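Local structure of probable LRR receptor-like serine/threonine-protein kinase At4g26540 (Arabidopsis thaliana, 5HZ0) at residues K472-S477 against T496-A501; A501-S506 against G525-S530; L549-F554 against V573-L578. The protein acts as a plasma-membrane receptor kinase whose extracellular leucine-rich-repeat domain binds RGF peptide hormones that maintain the root stem cell niche. The protein carries 5 engineered substitutions. One frame throughout, in Å; residues are numbered along the deposited sequence.

Contact 1 of 3, residues K472-S477 against T496-A501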
loop_
_atom_site.group_PDB
_atom_site.type_symbol
_atom_site.label_atom_id
_atom_site.label_comp_id
_atom_site.label_asym_id
_atom_site.label_seq_id
_atom_site.Cartn_x
_atom_site.Cartn_y
_atom_site.Cartn_z
ATOM N N LYS A 472 -6.235 1.027 -22.635
ATOM C CA LYS A 472 -5.506 -0.194 -22.389
ATOM C C LYS A 472 -6.533 -1.297 -22.127
ATOM O O LYS A 472 -6.491 -2.381 -22.749
ATOM C CB LYS A 472 -4.539 -0.034 -21.217
ATOM C CG LYS A 472 -3.265 0.763 -21.534
ATOM C CD LYS A 472 -2.175 0.424 -20.513
ATOM C CE LYS A 472 -1.129 1.517 -20.397
ATOM N NZ LYS A 472 -0.322 1.625 -21.640
ATOM N N PHE A 473 -7.396 -1.038 -21.142
ATOM C CA PHE A 473 -8.418 -1.985 -20.726
ATOM C C PHE A 473 -9.827 -1.525 -21.134
ATOM O O PHE A 473 -10.229 -0.399 -20.850
ATOM C CB PHE A 473 -8.322 -2.201 -19.209
ATOM C CG PHE A 473 -9.295 -3.226 -18.661
ATOM C CD1 PHE A 473 -10.614 -2.883 -18.386
ATOM C CD2 PHE A 473 -8.880 -4.533 -18.400
ATOM C CE1 PHE A 473 -11.499 -3.814 -17.878
ATOM C CE2 PHE A 473 -9.762 -5.464 -17.894
ATOM C CZ PHE A 473 -11.074 -5.101 -17.633
ATOM N N ILE A 474 -10.581 -2.413 -21.783
ATOM C CA ILE A 474 -11.982 -2.144 -22.108
ATOM C C ILE A 474 -12.869 -3.314 -21.707
ATOM O O ILE A 474 -12.654 -4.415 -22.175
ATOM C CB ILE A 474 -12.186 -1.897 -23.611
ATOM C CG1 ILE A 474 -11.507 -0.602 -24.042
ATOM C CG2 ILE A 474 -13.672 -1.832 -23.959
ATOM C CD1 ILE A 474 -11.696 -0.310 -25.508
ATOM N N ASP A 475 -13.849 -3.085 -20.837
ATOM C CA ASP A 475 -14.848 -4.108 -20.567
ATOM C C ASP A 475 -16.260 -3.535 -20.712
ATOM O O ASP A 475 -16.736 -2.821 -19.838
ATOM C CB ASP A 475 -14.639 -4.636 -19.143
ATOM C CG ASP A 475 -15.377 -5.945 -18.878
ATOM O OD1 ASP A 475 -16.245 -6.321 -19.692
ATOM O OD2 ASP A 475 -15.088 -6.592 -17.840
ATOM N N PHE A 476 -16.925 -3.878 -21.814
ATOM C CA PHE A 476 -18.328 -3.514 -22.082
ATOM C C PHE A 476 -19.286 -4.696 -21.904
ATOM O O PHE A 476 -20.444 -4.647 -22.313
ATOM C CB PHE A 476 -18.500 -2.850 -23.453
ATOM C CG PHE A 476 -17.710 -1.570 -23.618
ATOM C CD1 PHE A 476 -17.233 -0.876 -22.512
ATOM C CD2 PHE A 476 -17.453 -1.060 -24.877
ATOM C CE1 PHE A 476 -16.507 0.287 -22.663
ATOM C CE2 PHE A 476 -16.728 0.102 -25.032
ATOM C CZ PHE A 476 -16.258 0.781 -23.925
ATOM N N SER A 477 -18.776 -5.793 -21.371
ATOM C CA SER A 477 -19.555 -7.022 -21.319
ATOM C C SER A 477 -20.845 -6.890 -20.531
ATOM O O SER A 477 -20.974 -6.041 -19.665
ATOM C CB SER A 477 -18.721 -8.199 -20.791
ATOM O OG SER A 477 -18.251 -7.952 -19.484
ATOM N N THR A 496 -4.714 -3.682 -24.370
ATOM C CA THR A 496 -4.253 -4.965 -23.863
ATOM C C THR A 496 -5.383 -6.008 -23.753
ATOM O O THR A 496 -5.191 -7.192 -24.021
ATOM C CB THR A 496 -3.495 -4.802 -22.518
ATOM O OG1 THR A 496 -3.188 -6.093 -21.984
ATOM C CG2 THR A 496 -4.326 -4.035 -21.498
ATOM N N LYS A 497 -6.552 -5.540 -23.324
ATOM C CA LYS A 497 -7.670 -6.392 -22.961
ATOM C C LYS A 497 -8.958 -5.791 -23.467
ATOM O O LYS A 497 -9.271 -4.647 -23.130
ATOM C CB LYS A 497 -7.759 -6.523 -21.444
ATOM C CG LYS A 497 -6.522 -7.113 -20.829
ATOM C CD LYS A 497 -6.739 -7.546 -19.409
ATOM C CE LYS A 497 -5.444 -8.071 -18.840
ATOM N NZ LYS A 497 -5.651 -8.399 -17.413
ATOM N N LEU A 498 -9.705 -6.564 -24.255
ATOM C CA LEU A 498 -10.978 -6.109 -24.800
ATOM C C LEU A 498 -12.057 -7.163 -24.559
ATOM O O LEU A 498 -12.000 -8.260 -25.105
ATOM C CB LEU A 498 -10.855 -5.829 -26.298
ATOM C CG LEU A 498 -12.176 -5.524 -27.003
ATOM C CD1 LEU A 498 -12.847 -4.334 -26.341
ATOM C CD2 LEU A 498 -11.990 -5.282 -28.493
ATOM N N ASN A 499 -13.044 -6.813 -23.744
ATOM C CA ASN A 499 -14.134 -7.705 -23.444
ATOM C C ASN A 499 -15.465 -7.067 -23.839
ATOM O O ASN A 499 -15.921 -6.114 -23.206
ATOM C CB ASN A 499 -14.093 -8.021 -21.955
ATOM C CG ASN A 499 -15.138 -9.040 -21.532
ATOM O OD1 ASN A 499 -16.013 -9.414 -22.304
ATOM N ND2 ASN A 499 -15.063 -9.463 -20.281
ATOM N N LEU A 500 -16.050 -7.588 -24.914
ATOM C CA LEU A 500 -17.377 -7.212 -25.414
ATOM C C LEU A 500 -18.493 -8.207 -25.132
ATOM O O LEU A 500 -19.588 -8.100 -25.704
ATOM C CB LEU A 500 -17.326 -6.893 -26.897
ATOM C CG LEU A 500 -16.361 -5.746 -27.165
ATOM C CD1 LEU A 500 -16.208 -5.617 -28.651
ATOM C CD2 LEU A 500 -16.875 -4.442 -26.526
ATOM N N ALA A 501 -18.181 -9.216 -24.327
ATOM C CA ALA A 501 -19.002 -10.429 -24.215
ATOM C C ALA A 501 -20.404 -10.182 -23.681
ATOM O O ALA A 501 -20.634 -9.217 -22.961
ATOM C CB ALA A 501 -18.285 -11.478 -23.362
#
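Phe-473 to Asp-475 and Lys-497 to Asn-499 pair as adjacent parallel strands, one from each of two successive leucine-rich repeats, in the ribbon of short strands that lines the concave side of the extracellular solenoid. The strand directions differ by only 9°, and their axes approach to 4.8 Å. Four backbone bonds follow the usual parallel alternation: Lys-497 N gives to Lys-472 O, Ile-474 N to Lys-497 O at 2.9 Å, Asn-499 N to Ile-474 O, and Phe-476 N to Asn-499 O. Thr-496 N is an additional donor to Lys-472 O.

Side chains alternate between the two sides of the ribbon. Phe-473, Asp-475, Lys-497 and Asn-499 stand on the concave side. Lys-497 suits it by laying its apolar CB and CD against CD2 of the Phe-473 ring while its end leads away; that ring also stacks with Phe-450. The RGF-recognition residues, the last of them Arg-404, belong to earlier parts of the domain. Ile-474 and Leu-498 point inward side by side, with Ile-474 CG2 3.6 Å from Leu-498 CD1, and this branched aliphatic pair contributes to the hydrophobic core. The same CG2 sits over the centre of one face of the Phe-476 ring, whose CD2 meets Leu-500 CD2 at 3.8 Å.

Where each strand ends, a short polar side chain reaches forward to the backbone N two residues on, forming an Asx turn. In the second repeat Asn-499 OD1 takes Ala-501 N at 3.0 Å. In the first, Asp-475 holds CG anti to its own N (chi1 -165°), which carries the carboxylate to the turn beyond; it lies alongside the Asn-499 amide, their planes 20° apart. Its OD1 is gripped twice, by Ser-477 N at 3.1 Å and by Ser-477 OG at 2.6 Å on the syn side.

Contact 2 of 3, residues A501-S506 against G525-S530. With NAG (2-acetamido-2-deoxy-beta-D-glucopyranose), chain D.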
loop_
_atom_site.group_PDB
_atom_site.type_symbol
_atom_site.label_atom_id
_atom_site.label_comp_id
_atom_site.label_asym_id
_atom_site.label_seq_id
_atom_site.Cartn_x
_atom_site.Cartn_y
_atom_site.Cartn_z
ATOM N N ALA A 501 -18.181 -9.216 -24.327
ATOM C CA ALA A 501 -19.002 -10.429 -24.215
ATOM C C ALA A 501 -20.404 -10.182 -23.681
ATOM O O ALA A 501 -20.634 -9.217 -22.961
ATOM C CB ALA A 501 -18.285 -11.478 -23.362
ATOM N N LYS A 502 -21.336 -11.053 -24.051
ATOM C CA LYS A 502 -22.733 -10.933 -23.651
ATOM C C LYS A 502 -23.364 -9.604 -24.090
ATOM O O LYS A 502 -23.831 -8.801 -23.275
ATOM C CB LYS A 502 -22.899 -11.145 -22.146
ATOM C CG LYS A 502 -24.294 -11.591 -21.778
ATOM C CD LYS A 502 -24.449 -11.846 -20.293
ATOM C CE LYS A 502 -25.778 -12.568 -20.011
ATOM N NZ LYS A 502 -26.936 -12.003 -20.774
ATOM N N ASN A 503 -23.406 -9.407 -25.402
ATOM C CA ASN A 503 -24.109 -8.291 -26.003
ATOM C C ASN A 503 -24.948 -8.793 -27.180
ATOM O O ASN A 503 -25.115 -10.002 -27.365
ATOM C CB ASN A 503 -23.123 -7.192 -26.433
ATOM C CG ASN A 503 -22.696 -6.294 -25.270
ATOM O OD1 ASN A 503 -23.506 -5.548 -24.742
ATOM N ND2 ASN A 503 -21.425 -6.364 -24.876
ATOM N N ARG A 504 -25.533 -7.849 -27.906
ATOM C CA ARG A 504 -26.257 -8.067 -29.160
ATOM C C ARG A 504 -25.424 -7.787 -30.421
ATOM O O ARG A 504 -25.992 -7.468 -31.472
ATOM C CB ARG A 504 -27.572 -7.292 -29.181
ATOM C CG ARG A 504 -28.567 -7.740 -28.122
ATOM C CD ARG A 504 -29.334 -9.000 -28.547
ATOM N NE ARG A 504 -28.629 -10.255 -28.263
ATOM C CZ ARG A 504 -28.405 -11.214 -29.165
ATOM N NH1 ARG A 504 -28.816 -11.054 -30.420
ATOM N NH2 ARG A 504 -27.761 -12.330 -28.820
ATOM N N LEU A 505 -24.100 -7.732 -30.277
ATOM C CA LEU A 505 -23.204 -7.392 -31.393
ATOM C C LEU A 505 -23.323 -8.360 -32.588
ATOM O O LEU A 505 -23.682 -9.523 -32.418
ATOM C CB LEU A 505 -21.750 -7.277 -30.901
ATOM C CG LEU A 505 -21.450 -6.100 -29.955
ATOM C CD1 LEU A 505 -20.148 -6.293 -29.183
ATOM C CD2 LEU A 505 -21.418 -4.758 -30.717
ATOM N N SER A 506 -23.048 -7.869 -33.798
ATOM C CA SER A 506 -23.283 -8.636 -35.032
ATOM C C SER A 506 -22.335 -8.280 -36.190
ATOM O O SER A 506 -21.456 -7.415 -36.067
ATOM C CB SER A 506 -24.734 -8.478 -35.500
ATOM O OG SER A 506 -24.997 -7.140 -35.899
ATOM N N GLY A 525 -17.381 -13.496 -26.678
ATOM C CA GLY A 525 -18.409 -14.469 -26.349
ATOM C C GLY A 525 -19.832 -13.959 -26.189
ATOM O O GLY A 525 -20.042 -12.810 -25.829
ATOM N N GLU A 526 -20.811 -14.824 -26.470
ATOM C CA GLU A 526 -22.223 -14.489 -26.311
ATOM C C GLU A 526 -22.642 -13.230 -27.067
ATOM O O GLU A 526 -23.053 -12.228 -26.477
ATOM C CB GLU A 526 -22.563 -14.317 -24.846
ATOM C CG GLU A 526 -22.996 -15.561 -24.170
ATOM C CD GLU A 526 -23.390 -15.302 -22.739
ATOM O OE1 GLU A 526 -24.589 -15.051 -22.506
ATOM O OE2 GLU A 526 -22.505 -15.333 -21.854
ATOM N N ASN A 527 -22.549 -13.296 -28.382
ATOM C CA ASN A 527 -23.050 -12.247 -29.226
ATOM C C ASN A 527 -23.737 -12.897 -30.407
ATOM O O ASN A 527 -24.022 -14.094 -30.386
ATOM C CB ASN A 527 -21.921 -11.308 -29.669
ATOM C CG ASN A 527 -21.610 -10.229 -28.633
ATOM O OD1 ASN A 527 -22.361 -9.273 -28.495
ATOM N ND2 ASN A 527 -20.491 -10.371 -27.915
ATOM N N ASP A 528 -24.092 -12.082 -31.386
ATOM C CA ASP A 528 -24.621 -12.545 -32.657
ATOM C C ASP A 528 -23.632 -12.556 -33.832
ATOM O O ASP A 528 -24.059 -12.476 -34.980
ATOM C CB ASP A 528 -25.955 -11.900 -33.013
ATOM C CG ASP A 528 -26.771 -12.757 -33.949
ATOM O OD1 ASP A 528 -26.708 -13.999 -33.815
ATOM O OD2 ASP A 528 -27.461 -12.193 -34.825
ATOM N N PHE A 529 -22.330 -12.502 -33.560
ATOM C CA PHE A 529 -21.339 -12.567 -34.641
ATOM C C PHE A 529 -21.545 -13.742 -35.602
ATOM O O PHE A 529 -21.941 -14.858 -35.200
ATOM C CB PHE A 529 -19.921 -12.637 -34.083
ATOM C CG PHE A 529 -19.500 -11.410 -33.360
ATOM C CD1 PHE A 529 -19.305 -10.224 -34.045
ATOM C CD2 PHE A 529 -19.314 -11.430 -31.989
ATOM C CE1 PHE A 529 -18.918 -9.091 -33.378
ATOM C CE2 PHE A 529 -18.943 -10.291 -31.318
ATOM C CZ PHE A 529 -18.735 -9.120 -32.015
ATOM N N SER A 530 -21.280 -13.478 -36.876
ATOM C CA SER A 530 -21.536 -14.449 -37.933
ATOM C C SER A 530 -20.395 -14.442 -38.928
ATOM O O SER A 530 -19.424 -13.691 -38.770
ATOM C CB SER A 530 -22.843 -14.120 -38.660
ATOM O OG SER A 530 -22.718 -12.916 -39.412
HETATM C C1 NAG D . -16.349 -17.647 -23.010
HETATM C C2 NAG D . -16.059 -18.081 -21.575
HETATM C C3 NAG D . -17.275 -18.768 -20.938
HETATM C C4 NAG D . -18.508 -17.861 -21.055
HETATM C C5 NAG D . -18.713 -17.612 -22.549
HETATM C C6 NAG D . -19.940 -16.771 -22.891
HETATM C C7 NAG D . -13.886 -18.985 -20.763
HETATM C C8 NAG D . -12.780 -19.960 -21.078
HETATM N N2 NAG D . -14.892 -18.941 -21.639
HETATM O O3 NAG D . -16.979 -19.082 -19.600
HETATM O O4 NAG D . -19.687 -18.336 -20.384
HETATM O O5 NAG D . -17.584 -16.956 -23.073
HETATM O O6 NAG D . -19.885 -15.515 -22.244
HETATM O O7 NAG D . -13.830 -18.306 -19.738
#
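Asn-527 reaches from its own turn into the loop 501-506 of the preceding repeat. Its CB passes Leu-505 O at 3.7 Å, and CG lies beside Leu-505 CB. From there the amide divides its work: OD1 accepts Leu-505 N at 2.9 Å, the donor tilted 22° from the carbonyl plane, while ND2 turns inward to bond Leu-524 O and Leu-500 O. Having CG beside the backbone N (chi1 -84°) lets the amide face these backbone groups, a task for which asparagine, with both donor and acceptor on a short stem, is well matched.

Backbone bonds run on both sides of it. Lys-502 N gives to Gly-525 O at 2.8 Å and Asn-503 N to Glu-526 O; beyond, Asp-528 N gives to Leu-505 O. Leu-505 CB meets Phe-529 CZ at 3.7 Å. Outside, Lys-502 and Glu-526 run side by side; NZ and OE1, 4.2 Å apart, are too distant for a salt bridge, though they probably still attract. O6 of NAG (chain D), a glycan sugar, instead donates to Glu-526 OE2 at 2.7 Å. One inward asparagine per repeat, bonding backbone of its own and the preceding coil, is the asparagine ladder of the leucine-rich-repeat fold.

Contact 3 of 3, residues L549-F554 against V573-L578; sequences LSCNRF and VSHNQL. With NAG (2-acetamido-2-deoxy-beta-D-glucopyranose), chain D; NAG (2-acetamido-2-deoxy-beta-D-glucopyranose), chain E.
Leu-549 O meets the side-chain amide of Asn-576, whose ND2 donates to it at 3.1 Å from above the carbonyl plane; Asn-552 ND2 arrives over the opposite face. Next, Ser-550 sets its CB 3.4 Å from Ser-574 OG, and its own OG, bonded to Asn-548, lies near the ring oxygen of an N-acetylglucosamine. Cys-551 N then gives to Ser-574 O at 2.9 Å, while SG stands obliquely to the His-575 ring, 4.7 Å from its centroid. Asn-552 is the preceding rung of the asparagine series, and Arg-553 turns its guanidinium back to Asp-528 of the preceding coil in a salt bridge. Phe-554 closes the walk: its O takes Gln-577 N at 2.8 Å, its CB touches Leu-578 CD1 at 3.4 Å, and Asn-576 ND2 lies at its ring edge.

Asn-576 ND2 also holds Val-573 O at 2.8 Å, and by bonding this carbonyl and that of Leu-549 it links the two turns; a chi1 of -81° swings the amide toward them. A leucine here would probably cost Leu-549 O and Val-573 O one amide donor each, weakening the tie between the coils. Carbonyls of these buried turn residues thus take asparagine amides as donors, probably in place of the partners a strand would supply.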
loop_
_atom_site.group_PDB
_atom_site.type_symbol
_atom_site.label_atom_id
_atom_site.label_comp_id
_atom_site.label_asym_id
_atom_site.label_seq_id
_atom_site.Cartn_x
_atom_site.Cartn_y
_atom_site.Cartn_z
ATOM N N LEU A 549 -14.274 -16.809 -28.588
ATOM C CA LEU A 549 -15.224 -16.570 -29.668
ATOM C C LEU A 549 -16.585 -17.256 -29.462
ATOM O O LEU A 549 -17.435 -17.224 -30.344
ATOM C CB LEU A 549 -14.594 -16.897 -31.026
ATOM C CG LEU A 549 -13.364 -16.029 -31.361
ATOM C CD1 LEU A 549 -12.744 -16.431 -32.690
ATOM C CD2 LEU A 549 -13.666 -14.507 -31.356
ATOM N N SER A 550 -16.776 -17.888 -28.304
ATOM C CA SER A 550 -17.903 -18.809 -28.069
ATOM C C SER A 550 -19.291 -18.165 -28.113
ATOM O O SER A 550 -19.427 -16.941 -28.111
ATOM C CB SER A 550 -17.764 -19.498 -26.719
ATOM O OG SER A 550 -18.148 -18.595 -25.688
ATOM N N CYS A 551 -20.309 -19.019 -28.217
ATOM C CA CYS A 551 -21.714 -18.609 -28.230
ATOM C C CYS A 551 -22.041 -17.498 -29.242
ATOM O O CYS A 551 -22.726 -16.528 -28.932
ATOM C CB CYS A 551 -22.169 -18.250 -26.822
ATOM S SG CYS A 551 -21.639 -19.473 -25.609
ATOM N N ASN A 552 -21.537 -17.667 -30.455
ATOM C CA ASN A 552 -21.880 -16.827 -31.591
ATOM C C ASN A 552 -22.393 -17.741 -32.701
ATOM O O ASN A 552 -22.672 -18.911 -32.474
ATOM C CB ASN A 552 -20.653 -16.058 -32.100
ATOM C CG ASN A 552 -20.351 -14.814 -31.285
ATOM O OD1 ASN A 552 -21.173 -13.914 -31.184
ATOM N ND2 ASN A 552 -19.158 -14.753 -30.719
ATOM N N ARG A 553 -22.564 -17.179 -33.887
ATOM C CA ARG A 553 -22.866 -17.934 -35.112
ATOM C C ARG A 553 -21.714 -18.252 -36.092
ATOM O O ARG A 553 -21.963 -18.393 -37.285
ATOM C CB ARG A 553 -24.114 -17.404 -35.813
ATOM C CG ARG A 553 -25.368 -17.682 -35.000
ATOM C CD ARG A 553 -26.616 -17.135 -35.677
ATOM N NE ARG A 553 -26.595 -15.686 -35.849
ATOM C CZ ARG A 553 -26.523 -15.075 -37.028
ATOM N NH1 ARG A 553 -26.454 -15.790 -38.146
ATOM N NH2 ARG A 553 -26.520 -13.747 -37.099
ATOM N N PHE A 554 -20.462 -18.186 -35.649
ATOM C CA PHE A 554 -19.340 -18.397 -36.567
ATOM C C PHE A 554 -19.458 -19.698 -37.383
ATOM O O PHE A 554 -19.897 -20.736 -36.869
ATOM C CB PHE A 554 -17.997 -18.341 -35.831
ATOM C CG PHE A 554 -17.687 -17.003 -35.220
ATOM C CD1 PHE A 554 -17.515 -15.872 -36.029
ATOM C CD2 PHE A 554 -17.549 -16.869 -33.842
ATOM C CE1 PHE A 554 -17.223 -14.640 -35.467
ATOM C CE2 PHE A 554 -17.265 -15.639 -33.279
ATOM C CZ PHE A 554 -17.097 -14.524 -34.094
ATOM N N VAL A 573 -13.867 -21.522 -28.625
ATOM C CA VAL A 573 -14.677 -21.351 -29.827
ATOM C C VAL A 573 -16.060 -22.014 -29.735
ATOM O O VAL A 573 -16.817 -22.047 -30.703
ATOM C CB VAL A 573 -13.918 -21.833 -31.098
ATOM C CG1 VAL A 573 -12.730 -20.926 -31.380
ATOM C CG2 VAL A 573 -13.451 -23.287 -30.941
ATOM N N SER A 574 -16.371 -22.563 -28.572
ATOM C CA SER A 574 -17.520 -23.446 -28.395
ATOM C C SER A 574 -18.862 -22.790 -28.709
ATOM O O SER A 574 -18.960 -21.561 -28.772
ATOM C CB SER A 574 -17.562 -23.934 -26.959
ATOM O OG SER A 574 -18.011 -22.885 -26.118
ATOM N N HIS A 575 -19.883 -23.618 -28.941
ATOM C CA HIS A 575 -21.218 -23.149 -29.307
ATOM C C HIS A 575 -21.218 -22.255 -30.551
ATOM O O HIS A 575 -21.762 -21.146 -30.547
ATOM C CB HIS A 575 -21.905 -22.440 -28.139
ATOM C CG HIS A 575 -22.270 -23.350 -27.012
ATOM N ND1 HIS A 575 -21.470 -23.512 -25.901
ATOM C CD2 HIS A 575 -23.349 -24.145 -26.823
ATOM C CE1 HIS A 575 -22.041 -24.370 -25.070
ATOM N NE2 HIS A 575 -23.176 -24.776 -25.611
ATOM N N ASN A 576 -20.601 -22.752 -31.618
ATOM C CA ASN A 576 -20.668 -22.101 -32.920
ATOM C C ASN A 576 -21.023 -23.128 -33.979
ATOM O O ASN A 576 -21.388 -24.256 -33.651
ATOM C CB ASN A 576 -19.353 -21.396 -33.267
ATOM C CG ASN A 576 -19.234 -20.051 -32.606
ATOM O OD1 ASN A 576 -19.932 -19.108 -32.974
ATOM N ND2 ASN A 576 -18.344 -19.946 -31.633
ATOM N N GLN A 577 -20.971 -22.708 -35.238
ATOM C CA GLN A 577 -21.166 -23.594 -36.393
ATOM C C GLN A 577 -19.887 -24.073 -37.084
ATOM O O GLN A 577 -19.923 -24.472 -38.240
ATOM C CB GLN A 577 -22.194 -23.039 -37.371
ATOM C CG GLN A 577 -23.609 -23.120 -36.829
ATOM C CD GLN A 577 -24.496 -22.035 -37.395
ATOM O OE1 GLN A 577 -24.797 -21.051 -36.717
ATOM N NE2 GLN A 577 -24.912 -22.203 -38.649
ATOM N N LEU A 578 -18.753 -23.909 -36.417
ATOM C CA LEU A 578 -17.442 -24.244 -36.978
ATOM C C LEU A 578 -17.308 -25.682 -37.533
ATOM O O LEU A 578 -17.839 -26.641 -36.958
ATOM C CB LEU A 578 -16.359 -23.976 -35.918
ATOM C CG LEU A 578 -15.814 -22.537 -35.781
ATOM C CD1 LEU A 578 -16.909 -21.552 -35.913
ATOM C CD2 LEU A 578 -15.037 -22.292 -34.480
HETATM C C1 NAG D . -16.349 -17.647 -23.010
HETATM C C2 NAG D . -16.059 -18.081 -21.575
HETATM C C3 NAG D . -17.275 -18.768 -20.938
HETATM C C4 NAG D . -18.508 -17.861 -21.055
HETATM C C5 NAG D . -18.713 -17.612 -22.549
HETATM C C6 NAG D . -19.940 -16.771 -22.891
HETATM C C7 NAG D . -13.886 -18.985 -20.763
HETATM C C8 NAG D . -12.780 -19.960 -21.078
HETATM N N2 NAG D . -14.892 -18.941 -21.639
HETATM O O3 NAG D . -16.979 -19.082 -19.600
HETATM O O4 NAG D . -19.687 -18.336 -20.384
HETATM O O5 NAG D . -17.584 -16.956 -23.073
HETATM O O6 NAG D . -19.885 -15.515 -22.244
HETATM O O7 NAG D . -13.830 -18.306 -19.738
HETATM C C1 NAG E . -15.179 -24.027 -22.367
HETATM C C2 NAG E . -16.285 -23.368 -21.532
HETATM C C3 NAG E . -15.751 -22.557 -20.345
HETATM C C4 NAG E . -14.675 -23.314 -19.574
HETATM C C5 NAG E . -13.649 -23.885 -20.552
HETATM C C6 NAG E . -12.606 -24.758 -19.872
HETATM C C7 NAG E . -18.425 -22.466 -22.259
HETATM C C8 NAG E . -19.153 -21.623 -23.268
HETATM N N2 NAG E . -17.104 -22.524 -22.385
HETATM O O3 NAG E . -16.808 -22.338 -19.453
HETATM O O4 NAG E . -14.116 -22.477 -18.573
HETATM O O5 NAG E . -14.304 -24.706 -21.501
HETATM O O6 NAG E . -13.232 -25.923 -19.370
HETATM O O7 NAG E . -19.025 -23.044 -21.353
#

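Contact 1 belongs to the concave strand ribbon, whereas contacts 2 and 3 occupy the turns that follow the strands, nearer the C-terminal end. In contact 1 the hydrogen bonds between the segments are backbone to backbone, with side chains sorted between the core and the concave face; in the other two, asparagine amides replace part of that network. Contact 3 is the most buried by residue count, although contacts 1 and 2 bury slightly more area between their segments. Contacts 1 and 2 share Ala-501 and are joined by Asn-503 ND2 on Phe-476 O. Contacts 2 and 3 meet through the Asp-528 to Arg-553 salt bridge and through Phe-529 on Phe-554, and both border the same sugar. Contacts 1 and 3 do not touch.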